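Local structure of AtxE2 (5TXE) at residues 369-374 / 441-446; 349-354 / 361-366; 536-541 / 589-594; 529-534 / 551-556; 172-177 / 187-192. The protein hydrolyses the isopeptide bond of the lasso peptides astexin-2 and astexin-3, opening these threaded molecules and converting them to linear peptides. The protein carries 1 engineered substitution. All coordinates share one frame; numbering follows the deposited sequence.

Contact 1. Residues 369-374 / 441-446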
# COMPACT_ATOMS: atom_id res chain seq x y z
N LEU A 369 3.18 -10.19 -13.80
CA LEU A 369 2.01 -10.59 -14.58
C LEU A 369 1.17 -11.61 -13.87
O LEU A 369 0.30 -12.20 -14.48
CB LEU A 369 2.42 -11.14 -15.94
CG LEU A 369 3.05 -10.08 -16.85
CD1 LEU A 369 3.49 -10.72 -18.17
CD2 LEU A 369 2.11 -8.93 -17.14
N GLN A 370 1.32 -11.69 -12.56
CA GLN A 370 0.53 -12.61 -11.73
C GLN A 370 -0.08 -11.86 -10.58
O GLN A 370 0.60 -11.48 -9.65
CB GLN A 370 1.46 -13.70 -11.14
CG GLN A 370 0.84 -14.61 -10.10
CD GLN A 370 -0.27 -15.41 -10.74
OE1 GLN A 370 0.02 -16.23 -11.57
NE2 GLN A 370 -1.54 -15.12 -10.41
N PRO A 371 -1.39 -11.64 -10.60
CA PRO A 371 -2.05 -11.02 -9.46
C PRO A 371 -2.02 -11.92 -8.26
O PRO A 371 -1.76 -13.10 -8.38
CB PRO A 371 -3.51 -10.81 -9.89
CG PRO A 371 -3.62 -11.34 -11.27
CD PRO A 371 -2.29 -11.86 -11.74
N ARG A 372 -2.34 -11.37 -7.12
CA ARG A 372 -2.21 -12.08 -5.92
C ARG A 372 -3.01 -13.40 -5.90
O ARG A 372 -4.23 -13.44 -6.19
CB ARG A 372 -2.60 -11.18 -4.74
CG ARG A 372 -1.94 -11.56 -3.45
CD ARG A 372 -2.21 -10.52 -2.37
NE ARG A 372 -1.50 -9.30 -2.68
CZ ARG A 372 -1.84 -8.11 -2.20
NH1 ARG A 372 -2.88 -7.97 -1.37
NH2 ARG A 372 -1.14 -7.04 -2.52
N ARG A 373 -2.31 -14.46 -5.52
CA ARG A 373 -2.89 -15.77 -5.38
C ARG A 373 -2.22 -16.49 -4.24
O ARG A 373 -1.22 -16.00 -3.67
CB ARG A 373 -2.63 -16.53 -6.66
CG ARG A 373 -1.17 -16.71 -6.91
CD ARG A 373 -0.88 -17.71 -7.99
NE ARG A 373 0.54 -17.73 -8.23
CZ ARG A 373 1.19 -18.48 -9.13
NH1 ARG A 373 0.56 -19.33 -9.94
NH2 ARG A 373 2.50 -18.36 -9.23
N LEU A 374 -2.77 -17.63 -3.89
CA LEU A 374 -2.15 -18.50 -2.90
C LEU A 374 -1.32 -19.60 -3.59
O LEU A 374 -1.71 -20.13 -4.62
CB LEU A 374 -3.17 -19.15 -2.01
CG LEU A 374 -3.71 -18.44 -0.77
CD1 LEU A 374 -3.44 -16.97 -0.73
CD2 LEU A 374 -5.17 -18.76 -0.58
N ARG A 441 7.25 -4.10 -7.14
CA ARG A 441 7.70 -5.44 -6.74
C ARG A 441 6.78 -6.53 -7.17
O ARG A 441 7.23 -7.67 -7.36
CB ARG A 441 7.90 -5.55 -5.23
CG ARG A 441 8.91 -4.56 -4.69
CD ARG A 441 9.39 -4.96 -3.27
NE ARG A 441 10.63 -4.31 -2.92
CZ ARG A 441 11.84 -4.86 -3.00
NH1 ARG A 441 12.03 -6.11 -3.43
NH2 ARG A 441 12.88 -4.14 -2.63
N GLY A 442 5.49 -6.20 -7.31
CA GLY A 442 4.44 -7.21 -7.36
C GLY A 442 3.74 -7.08 -8.67
O GLY A 442 4.36 -6.76 -9.69
N PHE A 443 2.43 -7.35 -8.64
CA PHE A 443 1.63 -7.37 -9.85
C PHE A 443 1.52 -5.95 -10.41
O PHE A 443 1.34 -5.01 -9.68
CB PHE A 443 0.28 -8.00 -9.55
CG PHE A 443 -0.67 -7.90 -10.66
CD1 PHE A 443 -0.35 -8.42 -11.92
CD2 PHE A 443 -1.93 -7.24 -10.49
CE1 PHE A 443 -1.24 -8.28 -13.01
CE2 PHE A 443 -2.82 -7.12 -11.56
CZ PHE A 443 -2.48 -7.64 -12.83
N LEU A 444 1.71 -5.81 -11.70
CA LEU A 444 1.57 -4.50 -12.37
C LEU A 444 0.11 -4.16 -12.51
O LEU A 444 -0.54 -4.59 -13.46
CB LEU A 444 2.22 -4.56 -13.73
CG LEU A 444 3.75 -4.82 -13.67
CD1 LEU A 444 4.30 -4.97 -15.08
CD2 LEU A 444 4.53 -3.75 -12.96
N ARG A 445 -0.44 -3.45 -11.52
CA ARG A 445 -1.88 -3.16 -11.47
C ARG A 445 -2.03 -1.66 -11.74
O ARG A 445 -2.13 -1.28 -12.92
CB ARG A 445 -2.44 -3.62 -10.13
CG ARG A 445 -3.93 -3.44 -9.89
CD ARG A 445 -4.49 -3.90 -8.55
NE ARG A 445 -4.56 -5.32 -8.36
CZ ARG A 445 -5.63 -6.05 -8.60
NH1 ARG A 445 -6.71 -5.53 -9.15
NH2 ARG A 445 -5.58 -7.32 -8.34
N GLY A 446 -1.97 -0.81 -10.71
CA GLY A 446 -2.18 0.64 -10.91
C GLY A 446 -1.10 1.50 -10.27
O GLY A 446 -1.27 2.71 -10.09
O HOH W 1 -3.21 -8.57 -6.77
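Pro371 packs obliquely over one face of the Phe443 ring, and this CH-pi contact is the main link between residues 369-374 and 441-446. The proline CB sits 4.0 Å from the centroid of the Phe443 ring, only 14° off the ring normal. The Pro371 CA covers the same face nearer the rim, 3.6 Å from Phe443 CG, and Pro371 CD reaches CE1. With CG anti to the backbone N (chi1 173°), the Phe443 ring is carried out beside the proline. A rigid, puckered pyrrolidine ring suits this place, since it fills the aromatic face with carbon and brings no amide hydrogen that would need a partner there. The other face of the ring has Arg445 N above its rim.

As in other prolyl oligopeptidases, a beta-propeller is joined to an alpha/beta-hydrolase domain. Here strand 370-371, leading into a strand of the last propeller blade, meets a loop that follows strand 431-436 of the hydrolase sheet.

Polar links are indirect. Water 1 accepts from Arg372 N and, at 3.1 Å, from Arg445 NH2, which meets it at the edge of the guanidinium; the face of that group is touched by Phe443 CE2. Leu46 O holds Arg445 NH1 from outside. Within residues 369-374, Gln370 NE2 bonds almost straight (170°) to a lone pair of Pro371 O, 2.9 Å away. The amide of Gln370 also places OE1 over the centre of the Arg373 guanidinium, 3.4 Å above its plane.

Contact 2. Residues 349-354 / 361-366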
# COMPACT_ATOMS: atom_id res chain seq x y z
N GLY A 349 9.02 -10.66 -7.38
CA GLY A 349 7.72 -10.89 -6.80
C GLY A 349 7.76 -10.76 -5.30
O GLY A 349 8.74 -10.30 -4.72
N LEU A 350 6.67 -11.18 -4.69
CA LEU A 350 6.48 -11.08 -3.28
C LEU A 350 5.85 -12.35 -2.77
O LEU A 350 5.04 -12.96 -3.46
CB LEU A 350 5.53 -9.91 -2.96
CG LEU A 350 5.96 -8.52 -3.40
CD1 LEU A 350 4.81 -7.49 -3.44
CD2 LEU A 350 7.05 -8.07 -2.46
N LEU A 351 6.21 -12.71 -1.55
CA LEU A 351 5.50 -13.73 -0.78
C LEU A 351 4.99 -13.06 0.45
O LEU A 351 5.75 -12.45 1.18
CB LEU A 351 6.42 -14.85 -0.35
CG LEU A 351 7.04 -15.70 -1.41
CD1 LEU A 351 7.97 -16.68 -0.71
CD2 LEU A 351 5.99 -16.45 -2.20
N GLN A 352 3.69 -13.19 0.69
CA GLN A 352 3.03 -12.41 1.71
C GLN A 352 2.25 -13.32 2.65
O GLN A 352 1.58 -14.26 2.21
CB GLN A 352 2.05 -11.47 0.99
CG GLN A 352 2.74 -10.49 0.05
CD GLN A 352 1.91 -10.17 -1.17
OE1 GLN A 352 1.19 -11.01 -1.70
NE2 GLN A 352 2.07 -8.96 -1.67
N GLY A 353 2.30 -13.02 3.93
CA GLY A 353 1.43 -13.69 4.89
C GLY A 353 1.72 -15.16 5.16
O GLY A 353 0.87 -15.88 5.73
N CYS A 354 2.88 -15.61 4.72
CA CYS A 354 3.22 -17.02 4.75
C CYS A 354 3.10 -17.62 6.14
O CYS A 354 3.49 -17.02 7.14
CB CYS A 354 4.65 -17.23 4.30
SG CYS A 354 5.12 -16.76 2.61
N LEU A 361 5.37 -24.09 3.20
CA LEU A 361 4.92 -22.76 3.48
C LEU A 361 3.68 -22.54 2.60
O LEU A 361 3.68 -22.87 1.42
CB LEU A 361 6.04 -21.80 3.07
CG LEU A 361 6.35 -20.63 3.95
CD1 LEU A 361 6.38 -21.01 5.43
CD2 LEU A 361 7.68 -20.04 3.53
N ILE A 362 2.62 -22.03 3.19
CA ILE A 362 1.49 -21.54 2.42
C ILE A 362 1.52 -20.02 2.42
O ILE A 362 1.49 -19.41 3.49
CB ILE A 362 0.18 -22.02 3.03
CG1 ILE A 362 0.11 -23.54 2.79
CG2 ILE A 362 -1.01 -21.48 2.27
CD1 ILE A 362 0.65 -24.43 3.84
N CYS A 363 1.55 -19.45 1.23
CA CYS A 363 1.76 -18.01 1.04
C CYS A 363 0.77 -17.36 0.06
O CYS A 363 0.29 -18.02 -0.87
CB CYS A 363 3.14 -17.78 0.41
SG CYS A 363 4.50 -18.44 1.38
N ALA A 364 0.53 -16.07 0.21
CA ALA A 364 0.07 -15.32 -0.94
C ALA A 364 1.29 -14.96 -1.76
O ALA A 364 2.36 -14.78 -1.21
CB ALA A 364 -0.67 -14.05 -0.51
N GLN A 365 1.13 -14.79 -3.07
CA GLN A 365 2.25 -14.50 -3.94
C GLN A 365 1.77 -13.68 -5.12
O GLN A 365 0.62 -13.83 -5.56
CB GLN A 365 2.85 -15.80 -4.46
CG GLN A 365 4.06 -15.65 -5.38
CD GLN A 365 3.73 -15.69 -6.86
OE1 GLN A 365 2.77 -16.32 -7.29
NE2 GLN A 365 4.55 -15.03 -7.66
N GLU A 366 2.64 -12.82 -5.62
CA GLU A 366 2.36 -12.05 -6.83
C GLU A 366 3.63 -11.67 -7.54
O GLU A 366 4.69 -11.67 -6.94
CB GLU A 366 1.52 -10.79 -6.49
CG GLU A 366 2.12 -9.89 -5.49
CD GLU A 366 1.30 -8.63 -5.29
OE1 GLU A 366 1.27 -7.83 -6.26
OE2 GLU A 366 0.75 -8.41 -4.18
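Gln352 and Glu366 meet at the tight, polar end of this contact. The amide NE2 of Gln352 gives a nearly straight bond (174°) to OE2 of Glu366 at 2.9 Å. It comes from above the carboxylate plane, while the oxygen lies close to the plane of the amide. Glu366 CG takes the crowded position between its backbone N and carbonyl carbon (chi1 56°), and the extended chain beyond brings the carboxylate back over the neighbouring strand. Buried there, the negative charge is probably well compensated: OE2 also forms a salt bridge with Arg372 NE, and OE1 accepts from Phe443 N. Gln352 NE2 has a second acceptor in Ala54 O. Leu350 CD1, on the same face, runs alongside the Glu366 chain, 4.1 Å from its CD.

The backbones are equally close. Leu350 pairs with Glu366 and Gln352 with Ala364 as antiparallel hydrogen-bonded pairs, the shortest bond being Gln352 N to Ala364 O at 2.8 Å. Together they make the beta hairpin of strands 350-357 and 360-367, the first two strands of a four-stranded propeller blade. Small Ala364 leaves room for the Gln352 side chain to lie across it. Glycine fits at 349 because a side chain would run into Glu366 O. Beyond the corner at Gly353, where positive phi favours glycine, a covalent link is added to the pairing: the Cys354 SG to Cys363 SG disulfide (2.2 Å) is a second tight point.

Packing is slacker on the opposite face, where Leu351 CD2 crosses Gln365 CG at 3.8 Å.

Contact 3. Residues 536-541 / 589-594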
# COMPACT_ATOMS: atom_id res chain seq x y z
N GLY A 536 8.77 17.61 -10.26
CA GLY A 536 9.24 17.33 -11.60
C GLY A 536 8.80 18.34 -12.62
O GLY A 536 9.56 18.64 -13.58
N LEU A 537 7.58 18.85 -12.46
CA LEU A 537 7.04 19.76 -13.49
C LEU A 537 7.66 21.13 -13.33
O LEU A 537 7.67 21.92 -14.22
CB LEU A 537 5.53 19.87 -13.40
CG LEU A 537 4.75 18.61 -13.66
CD1 LEU A 537 3.26 18.90 -13.71
CD2 LEU A 537 5.16 17.94 -14.94
N ILE A 538 8.16 21.42 -12.15
CA ILE A 538 8.76 22.72 -11.91
C ILE A 538 10.25 22.70 -12.19
O ILE A 538 10.78 23.69 -12.64
CB ILE A 538 8.52 23.16 -10.46
CG1 ILE A 538 7.05 23.58 -10.32
CG2 ILE A 538 9.44 24.31 -10.02
CD1 ILE A 538 6.61 23.53 -8.89
N ASN A 539 10.93 21.61 -11.87
CA ASN A 539 12.38 21.58 -11.92
C ASN A 539 12.95 20.80 -13.12
O ASN A 539 14.12 20.45 -13.14
CB ASN A 539 12.88 21.02 -10.59
CG ASN A 539 12.53 21.91 -9.41
OD1 ASN A 539 13.13 22.92 -9.22
ND2 ASN A 539 11.51 21.54 -8.65
N SER A 540 12.11 20.50 -14.11
CA SER A 540 12.55 19.98 -15.37
C SER A 540 11.54 20.33 -16.44
O SER A 540 10.42 20.73 -16.17
CB SER A 540 12.69 18.48 -15.27
OG SER A 540 11.54 17.80 -15.72
N HIS A 541 11.94 20.19 -17.68
CA HIS A 541 11.04 20.26 -18.83
C HIS A 541 11.08 18.96 -19.57
O HIS A 541 10.91 18.89 -20.77
CB HIS A 541 11.47 21.42 -19.74
CG HIS A 541 11.25 22.77 -19.15
ND1 HIS A 541 12.17 23.37 -18.30
CD2 HIS A 541 10.23 23.65 -19.29
CE1 HIS A 541 11.71 24.56 -17.94
NE2 HIS A 541 10.53 24.75 -18.51
N THR A 589 8.43 23.65 -5.22
CA THR A 589 7.24 22.80 -5.43
C THR A 589 5.86 23.50 -5.50
O THR A 589 4.95 22.90 -6.01
CB THR A 589 7.07 21.74 -4.33
OG1 THR A 589 6.94 22.40 -3.06
CG2 THR A 589 8.25 20.78 -4.28
N SER A 590 5.73 24.73 -5.02
CA SER A 590 4.44 25.39 -4.96
C SER A 590 3.96 25.78 -6.34
O SER A 590 4.68 26.46 -7.08
CB SER A 590 4.46 26.62 -4.07
OG SER A 590 3.37 27.46 -4.42
N PHE A 591 2.75 25.32 -6.68
CA PHE A 591 2.13 25.76 -7.92
C PHE A 591 1.62 27.20 -7.88
O PHE A 591 1.47 27.84 -8.92
CB PHE A 591 1.00 24.82 -8.35
CG PHE A 591 1.46 23.49 -8.88
CD1 PHE A 591 2.78 23.21 -9.10
CD2 PHE A 591 0.53 22.53 -9.15
CE1 PHE A 591 3.16 21.98 -9.63
CE2 PHE A 591 0.89 21.29 -9.63
CZ PHE A 591 2.21 21.01 -9.88
N VAL A 592 1.36 27.73 -6.70
CA VAL A 592 0.99 29.14 -6.62
C VAL A 592 2.22 30.01 -7.02
O VAL A 592 2.12 30.85 -7.89
CB VAL A 592 0.50 29.53 -5.19
CG1 VAL A 592 0.19 31.04 -5.06
CG2 VAL A 592 -0.74 28.74 -4.86
N VAL A 593 3.36 29.76 -6.40
CA VAL A 593 4.61 30.47 -6.74
C VAL A 593 4.97 30.30 -8.22
O VAL A 593 5.28 31.29 -8.87
CB VAL A 593 5.76 29.98 -5.84
CG1 VAL A 593 7.12 30.53 -6.29
CG2 VAL A 593 5.46 30.34 -4.39
N ASN A 594 4.87 29.09 -8.77
CA ASN A 594 5.37 28.80 -10.10
C ASN A 594 4.34 28.66 -11.17
O ASN A 594 4.66 28.30 -12.30
CB ASN A 594 6.16 27.49 -10.02
CG ASN A 594 7.40 27.63 -9.15
OD1 ASN A 594 8.31 28.35 -9.53
ND2 ASN A 594 7.43 26.97 -7.97
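Ile538 pushes its CD1 methyl into the turn formed by Thr589, Phe591 and Asn594, and van der Waals packing round this one side chain carries most of the contact. The methyl lies 3.4 Å from Thr589 O and meets Phe591 at the ring edge, 3.8 Å from CD1 of the ring. Asn594 crosses Ile538 at about a right angle, with ND2 3.7 Å from the isoleucine CD1. Leu537 CD1 adds a looser touch on Phe591 CZ. A branched aliphatic chain suits the site, since CD1 and CG2 both reach Asn594.

Hydrogen bonds shape the surface that receives Ile538. Ser590 is the N-cap of helix 591-594, its OG accepting a nearly straight bond (171°) from Val593 N at 3.0 Å; Asp581 is a further partner of that hydroxyl. Asn594 N and Asn594 ND2 grip Ser590 O from opposite faces of its plane. The bond from Asn594 ND2 to Ser590 O is 2.9 Å long, and ND2 also serves Ala587 O. A leucine at Asn594 would probably leave Ala587 O without this donor and Ser590 O held by one bond fewer.

Helix 528-539, whose far end packs here, is the helix that follows the nucleophile elbow of the alpha/beta-hydrolase fold.

Contact 4. Residues 529-534 / 551-556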
# COMPACT_ATOMS: atom_id res chain seq x y z
N GLY A 529 4.59 9.88 -4.89
CA GLY A 529 4.71 10.12 -6.30
C GLY A 529 4.07 11.39 -6.74
O GLY A 529 4.50 11.95 -7.75
N ALA A 530 3.03 11.86 -6.02
CA ALA A 530 2.45 13.13 -6.35
C ALA A 530 3.46 14.24 -6.11
O ALA A 530 3.54 15.18 -6.89
CB ALA A 530 1.21 13.40 -5.54
N THR A 531 4.16 14.15 -4.99
CA THR A 531 5.19 15.15 -4.66
C THR A 531 6.23 15.20 -5.80
O THR A 531 6.71 16.26 -6.21
CB THR A 531 5.84 14.77 -3.33
OG1 THR A 531 4.83 14.53 -2.34
CG2 THR A 531 6.77 15.83 -2.81
N THR A 532 6.57 14.03 -6.31
CA THR A 532 7.55 13.94 -7.38
C THR A 532 6.99 14.58 -8.61
O THR A 532 7.69 15.21 -9.33
CB THR A 532 7.96 12.45 -7.61
OG1 THR A 532 8.76 12.01 -6.52
CG2 THR A 532 8.71 12.26 -8.89
N VAL A 533 5.72 14.40 -8.88
CA VAL A 533 5.15 15.07 -10.02
C VAL A 533 5.25 16.56 -9.90
O VAL A 533 5.56 17.23 -10.88
CB VAL A 533 3.68 14.77 -10.19
CG1 VAL A 533 3.09 15.60 -11.31
CG2 VAL A 533 3.50 13.28 -10.50
N HIS A 534 4.99 17.10 -8.72
CA HIS A 534 4.93 18.56 -8.57
C HIS A 534 6.34 19.10 -8.74
O HIS A 534 6.57 20.05 -9.47
CB HIS A 534 4.33 19.01 -7.21
CG HIS A 534 2.99 18.40 -6.91
ND1 HIS A 534 2.60 18.05 -5.63
CD2 HIS A 534 2.00 18.00 -7.73
CE1 HIS A 534 1.40 17.51 -5.69
NE2 HIS A 534 1.03 17.45 -6.96
N CYS A 551 -3.03 17.48 -5.00
CA CYS A 551 -2.27 18.70 -5.08
C CYS A 551 -2.65 19.47 -3.78
O CYS A 551 -3.76 19.29 -3.24
CB CYS A 551 -2.63 19.43 -6.37
SG CYS A 551 -1.37 20.60 -6.93
N CYS A 552 -1.75 20.24 -3.18
CA CYS A 552 -0.41 20.58 -3.75
C CYS A 552 0.67 20.41 -2.73
O CYS A 552 0.42 20.21 -1.53
CB CYS A 552 -0.42 22.03 -4.22
SG CYS A 552 -1.54 22.27 -5.64
N THR A 553 1.90 20.49 -3.18
CA THR A 553 3.02 20.49 -2.25
C THR A 553 3.40 21.93 -1.95
O THR A 553 4.27 22.51 -2.66
CB THR A 553 4.19 19.69 -2.82
OG1 THR A 553 3.73 18.40 -3.25
CG2 THR A 553 5.26 19.57 -1.77
N ASP A 554 2.70 22.53 -0.99
CA ASP A 554 2.78 23.98 -0.75
C ASP A 554 2.40 24.27 0.67
O ASP A 554 1.93 23.35 1.37
CB ASP A 554 1.96 24.80 -1.78
CG ASP A 554 0.41 24.63 -1.68
OD1 ASP A 554 -0.11 23.78 -0.90
OD2 ASP A 554 -0.31 25.35 -2.45
N SER A 555 2.65 25.50 1.13
CA SER A 555 2.34 25.84 2.52
C SER A 555 0.86 25.75 2.80
O SER A 555 0.45 25.36 3.90
CB SER A 555 2.84 27.24 2.95
OG SER A 555 2.26 28.21 2.11
N PHE A 556 0.04 26.10 1.81
CA PHE A 556 -1.38 26.08 2.04
C PHE A 556 -1.81 24.67 2.45
O PHE A 556 -2.44 24.44 3.50
CB PHE A 556 -2.12 26.52 0.82
CG PHE A 556 -3.61 26.43 1.01
CD1 PHE A 556 -4.25 27.31 1.81
CD2 PHE A 556 -4.34 25.44 0.40
CE1 PHE A 556 -5.62 27.24 2.00
CE2 PHE A 556 -5.71 25.35 0.60
CZ PHE A 556 -6.37 26.28 1.40
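Thr531 and Thr553 bring the two backbones closest, their CA atoms 6.2 Å apart. Residues 529-534 are regular helix, with His534 N bonded to Ala530 O, whereas 551-553 form an irregular loop kinked by a cis peptide between Cys551 and Cys552. Those neighbours are joined in a vicinal disulfide, SG to SG 2.1 Å.

The main side-chain bond is between His534 ND1 and Thr553 OG1, 2.7 Å and nearly straight (168°), the hydroxyl lying in the imidazole plane at its edge. Thr553 OG1 points there because it stands anti to its carbonyl carbon (chi1 -51°), and it also lies 3.8 Å from Thr531 CA. Ala530 O sits over the centre of one face of the His534 ring. Cys551 SG comes in obliquely, 4.3 Å from the ring centroid. A histidine suits the place by offering a nitrogen at either end, since NE2 is bonded to Ser550 O. With a leucine instead, Thr553 OG1 and Ser550 O would probably both lose this partner.

Helix 528-539, which follows the nucleophile position of the alpha/beta-hydrolase fold, rests on strand 545-548 through Val533 and His534, touches helix 494-512 through Thr531, and meets Phe591 of helix 591-594 through the His534 ring.

Contact 5. Residues 172-177 / 187-192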
# COMPACT_ATOMS: atom_id res chain seq x y z
N ASP A 172 -17.23 0.01 17.18
CA ASP A 172 -16.70 -0.99 16.26
C ASP A 172 -15.79 -1.98 17.01
O ASP A 172 -14.91 -1.55 17.80
CB ASP A 172 -15.86 -0.37 15.13
CG ASP A 172 -16.69 0.45 14.14
OD1 ASP A 172 -17.92 0.15 13.88
OD2 ASP A 172 -16.06 1.36 13.59
N ILE A 173 -15.92 -3.27 16.70
CA ILE A 173 -15.02 -4.23 17.30
C ILE A 173 -13.72 -4.11 16.53
O ILE A 173 -13.73 -4.10 15.29
CB ILE A 173 -15.52 -5.65 17.16
CG1 ILE A 173 -16.94 -5.83 17.74
CG2 ILE A 173 -14.54 -6.61 17.83
CD1 ILE A 173 -17.15 -5.13 19.06
N GLU A 174 -12.59 -4.14 17.24
CA GLU A 174 -11.26 -3.96 16.61
C GLU A 174 -10.45 -5.23 16.48
O GLU A 174 -9.55 -5.27 15.69
CB GLU A 174 -10.44 -2.90 17.37
CG GLU A 174 -11.07 -1.52 17.15
CD GLU A 174 -10.48 -0.38 17.97
OE1 GLU A 174 -9.35 -0.53 18.53
OE2 GLU A 174 -11.14 0.69 18.03
N ASP A 175 -10.79 -6.27 17.27
CA ASP A 175 -10.08 -7.54 17.19
C ASP A 175 -10.84 -8.59 17.99
O ASP A 175 -11.67 -8.27 18.84
CB ASP A 175 -8.67 -7.42 17.81
CG ASP A 175 -7.66 -8.40 17.20
OD1 ASP A 175 -8.00 -9.28 16.36
OD2 ASP A 175 -6.49 -8.31 17.60
N VAL A 176 -10.49 -9.83 17.74
CA VAL A 176 -11.15 -10.97 18.34
C VAL A 176 -10.23 -12.22 18.29
O VAL A 176 -9.45 -12.37 17.35
CB VAL A 176 -12.47 -11.24 17.58
CG1 VAL A 176 -12.19 -11.63 16.12
CG2 VAL A 176 -13.28 -12.33 18.28
N GLN A 177 -10.30 -13.06 19.31
CA GLN A 177 -9.67 -14.40 19.32
C GLN A 177 -10.60 -15.37 20.07
O GLN A 177 -11.40 -14.96 20.92
CB GLN A 177 -8.36 -14.42 20.11
CG GLN A 177 -7.24 -13.64 19.51
CD GLN A 177 -6.45 -14.33 18.38
OE1 GLN A 177 -6.51 -15.58 18.14
NE2 GLN A 177 -5.68 -13.48 17.67
N SER A 187 -12.10 -6.76 21.56
CA SER A 187 -11.64 -5.44 21.99
C SER A 187 -12.28 -4.32 21.20
O SER A 187 -12.79 -4.53 20.10
CB SER A 187 -10.12 -5.33 21.79
OG SER A 187 -9.75 -5.48 20.45
N GLY A 188 -12.23 -3.12 21.76
CA GLY A 188 -12.61 -1.89 21.04
C GLY A 188 -12.61 -0.69 21.96
O GLY A 188 -12.14 -0.81 23.09
N ARG A 189 -13.22 0.44 21.53
CA ARG A 189 -13.05 1.68 22.22
C ARG A 189 -14.34 2.45 22.47
O ARG A 189 -14.60 3.46 21.82
CB ARG A 189 -12.02 2.55 21.47
CG ARG A 189 -10.62 1.93 21.45
CD ARG A 189 -9.55 2.75 20.74
NE ARG A 189 -9.90 2.95 19.35
CZ ARG A 189 -9.32 3.86 18.56
NH1 ARG A 189 -8.36 4.63 19.03
NH2 ARG A 189 -9.70 3.98 17.32
N PRO A 190 -15.10 2.03 23.47
CA PRO A 190 -16.31 2.78 23.77
C PRO A 190 -15.96 4.19 24.13
O PRO A 190 -16.78 5.08 23.95
CB PRO A 190 -16.88 2.05 25.00
CG PRO A 190 -15.76 1.21 25.53
CD PRO A 190 -14.98 0.83 24.31
N GLY A 191 -14.77 4.43 24.67
CA GLY A 191 -14.38 5.83 25.00
C GLY A 191 -14.38 6.76 23.76
O GLY A 191 -14.52 7.98 23.87
N PHE A 192 -14.16 6.19 22.59
CA PHE A 192 -14.06 6.96 21.38
C PHE A 192 -15.46 7.45 21.06
O PHE A 192 -15.65 8.61 20.74
CB PHE A 192 -13.50 6.12 20.23
CG PHE A 192 -13.37 6.89 18.95
CD1 PHE A 192 -14.46 7.04 18.13
CD2 PHE A 192 -12.20 7.51 18.61
CE1 PHE A 192 -14.36 7.78 16.96
CE2 PHE A 192 -12.10 8.24 17.46
CZ PHE A 192 -13.16 8.38 16.61
O HOH W 2 -13.86 0.60 18.74
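Glu174 stretches its side chain across Gly188, its CD 4.0 Å from the glycine CA, to reach Arg189. There OE2 accepts from Arg189 NE at 2.9 Å through its syn lone pair, a salt bridge made at the guanidinium edge. The carboxylate and guanidinium planes stand 72° apart, so this is a single-bond grip rather than a flat two-pronged pairing. The arginine chain bends at chi3 (-61°), bringing NE rather than its far nitrogens to the acid, and NH1 is bonded to Ala119 O. Glutamate thus has both the length and the charge for the place. Water 2 bridges the corner, donating to Glu174 OE2 (2.8 Å) and Asp172 O while accepting from Arg189 N, the N-cap residue of helix 190-202.

The backbone forms a classic beta bulge in the hairpin of strands 173-178 and 183-188, part of a four-stranded propeller blade. Two consecutive residues face one: Glu174 N gives a straight bond (179°) to Ser187 O at 2.9 Å, and Ser187 N returns one to Asp175 O at 3.1 Å. Glu174 CB and Asp175 CB both lie near Ser187, whose OG is 3.4 Å from Asp175 CB. Serine is small enough to fit beneath them. At Gly188 a CB would clash with Asp172 O, which explains the glycine. Asp175 directs its OD1 away to a salt bridge with Arg133 of the preceding blade.

In the fold
Contact 2 lies in the last propeller blade, and contact 1 joins that blade to the hydrolase domain; their centres are 11 Å apart and they touch directly, Arg373 O lying 2.7 Å from Gln365 N, a probable hydrogen bond between neighbouring strands. Contacts 3 and 4 share helix 528-539 in the hydrolase domain, with Thr589 OG1 2.7 Å from Thr553 O. Contact 4 is the one near catalysis: the Thr531 side chain is about 7 Å from that of Ala527, the engineered replacement of the nucleophile, about 8 Å from that of Tyr438, and packs on the bound lasso peptide. Contact 5, in another blade, stands apart, its centre 45 Å from that of contact 3.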